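Local coordinates for major capsid protein (PDB 5J7O) that probably builds the protein shell of Faustovirus, a large double-stranded DNA virus, as a double jelly-roll capsid subunit that assembles in threes, at residues Ala171-Arg176 / Thr376-Ser381. Residues are numbered along the deposited sequence; the frame is centred on the assembly and turned at random.
Sequences ATNFVR and TLASGS
With CG set opposite its carbonyl carbon (chi1 -71°), Asn173 swings its carboxamide over to the turn at Ala378-Ser381, while Ser381, its OG turned opposite the backbone N (chi1 -175°), reaches back to the backbone of Asn173. The pair is a worked example of how one buried asparagine can fasten a turn through both ends of its amide. On the oxygen side, Ala378 N donates to Asn173 OD1 at 2.6 Å, lying in the carbonyl plane on a lone pair, in a nearly straight bond (168°). A water donates to the same OD1 and also to Thr376 O, so that the oxygen is gripped twice and a second carbonyl of the loop is tied in. On the nitrogen side, Asn173 ND2 gives hydrogen bonds to two backbone carbonyls, Ser381 O at 2.8 Å, close to the amide plane, and Ala378 O at 3.2 Å, tilted out of it. With acceptor bonds on OD1 and donor bonds on ND2, the flip of the amide is set. The two carbonyls belong to the first and last residues of a type II turn, with Gly380 at positive phi, so Asn173 ND2 spans the two ends of the turn. The return bond runs from Asn173 N to Ser381 OG at 3.0 Å, and that hydroxyl is also hydrogen-bonded to Ser115 O. Beside this polar cluster the methyl groups of Ala171 and Ala378 meet, CB to CB, at 3.7 Å. The contact thus joins the interrupted strand 170-177, central in a three-stranded antiparallel sheet between strands 116-118 and 333-336, to the loop leading from strand 364-375 to strand 389-401, with Thr335 of strand 333-336 touching both Asn173 and Leu377.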
loop_
_atom_site.group_PDB
_atom_site.type_symbol
_atom_site.label_atom_id
_atom_site.label_comp_id
_atom_site.label_asym_id
_atom_site.label_seq_id
_atom_site.Cartn_x
_atom_site.Cartn_y
_atom_site.Cartn_z
ATOM N N ALA B 171 8.249 -11.655 37.453
ATOM C CA ALA B 171 7.748 -10.995 36.255
ATOM C C ALA B 171 8.931 -10.676 35.355
ATOM O O ALA B 171 9.983 -10.254 35.838
ATOM C CB ALA B 171 6.978 -9.712 36.595
ATOM N N THR B 172 8.752 -10.877 34.052
ATOM C CA THR B 172 9.811 -10.653 33.080
ATOM C C THR B 172 9.307 -9.734 31.977
ATOM O O THR B 172 8.188 -9.898 31.481
ATOM C CB THR B 172 10.303 -11.976 32.472
ATOM O OG1 THR B 172 10.734 -12.853 33.519
ATOM C CG2 THR B 172 11.464 -11.731 31.518
ATOM N N ASN B 173 10.137 -8.767 31.601
ATOM C CA ASN B 173 9.817 -7.881 30.496
ATOM C C ASN B 173 10.052 -8.582 29.162
ATOM O O ASN B 173 10.780 -9.573 29.066
ATOM C CB ASN B 173 10.659 -6.608 30.566
ATOM C CG ASN B 173 10.256 -5.699 31.712
ATOM O OD1 ASN B 173 9.080 -5.605 32.060
ATOM N ND2 ASN B 173 11.233 -5.017 32.298
ATOM N N PHE B 174 9.416 -8.052 28.122
ATOM C CA PHE B 174 9.676 -8.494 26.764
ATOM C C PHE B 174 10.784 -7.646 26.145
ATOM O O PHE B 174 11.198 -6.620 26.692
ATOM C CB PHE B 174 8.405 -8.423 25.913
ATOM C CG PHE B 174 7.414 -9.523 26.197
ATOM C CD1 PHE B 174 7.655 -10.461 27.189
ATOM C CD2 PHE B 174 6.247 -9.625 25.458
ATOM C CE1 PHE B 174 6.744 -11.471 27.445
ATOM C CE2 PHE B 174 5.335 -10.633 25.707
ATOM C CZ PHE B 174 5.584 -11.558 26.701
ATOM N N VAL B 175 11.272 -8.087 24.990
ATOM C CA VAL B 175 12.319 -7.373 24.275
ATOM C C VAL B 175 11.829 -7.039 22.876
ATOM O O VAL B 175 11.001 -7.747 22.290
ATOM C CB VAL B 175 13.640 -8.171 24.216
ATOM C CG1 VAL B 175 14.299 -8.204 25.587
ATOM C CG2 VAL B 175 13.392 -9.578 23.710
ATOM N N ARG B 176 12.343 -5.935 22.347
ATOM C CA ARG B 176 12.013 -5.478 21.010
ATOM C C ARG B 176 13.248 -4.829 20.413
ATOM O O ARG B 176 14.122 -4.346 21.138
ATOM C CB ARG B 176 10.858 -4.473 21.023
ATOM C CG ARG B 176 11.301 -3.035 20.829
ATOM C CD ARG B 176 10.237 -2.063 21.296
ATOM N NE ARG B 176 8.984 -2.192 20.554
ATOM C CZ ARG B 176 7.804 -1.764 20.999
ATOM N NH1 ARG B 176 7.706 -1.191 22.192
ATOM N NH2 ARG B 176 6.718 -1.912 20.254
ATOM N N THR B 376 2.657 -2.923 31.700
ATOM C CA THR B 376 3.513 -2.460 32.783
ATOM C C THR B 376 4.869 -3.145 32.723
ATOM O O THR B 376 4.958 -4.356 32.494
ATOM C CB THR B 376 2.854 -2.723 34.147
ATOM O OG1 THR B 376 1.569 -2.090 34.186
ATOM C CG2 THR B 376 3.712 -2.178 35.276
ATOM N N LEU B 377 5.924 -2.361 32.933
ATOM C CA LEU B 377 7.276 -2.893 33.008
ATOM C C LEU B 377 7.516 -3.560 34.355
ATOM O O LEU B 377 7.086 -3.059 35.398
ATOM C CB LEU B 377 8.303 -1.781 32.804
ATOM C CG LEU B 377 8.397 -1.111 31.434
ATOM C CD1 LEU B 377 9.244 0.146 31.525
ATOM C CD2 LEU B 377 8.983 -2.071 30.417
ATOM N N ALA B 378 8.212 -4.691 34.327
ATOM C CA ALA B 378 8.655 -5.330 35.555
ATOM C C ALA B 378 9.910 -4.642 36.079
ATOM O O ALA B 378 10.756 -4.176 35.312
ATOM C CB ALA B 378 8.929 -6.815 35.325
ATOM N N SER B 379 10.022 -4.577 37.403
ATOM C CA SER B 379 11.190 -3.964 38.017
ATOM C C SER B 379 12.393 -4.891 37.910
ATOM O O SER B 379 12.291 -6.098 38.147
ATOM C CB SER B 379 10.911 -3.633 39.483
ATOM O OG SER B 379 9.823 -2.734 39.608
ATOM N N GLY B 380 13.538 -4.323 37.543
ATOM C CA GLY B 380 14.768 -5.091 37.493
ATOM C C GLY B 380 14.836 -6.125 36.391
ATOM O O GLY B 380 15.561 -7.115 36.526
ATOM N N SER B 381 14.094 -5.927 35.303
ATOM C CA SER B 381 14.145 -6.802 34.136
ATOM C C SER B 381 14.677 -5.982 32.968
ATOM O O SER B 381 13.995 -5.073 32.482
ATOM C CB SER B 381 12.769 -7.389 33.826
ATOM O OG SER B 381 12.838 -8.323 32.763
HETATM O O HOH W 1 6.559 -6.705 31.603
#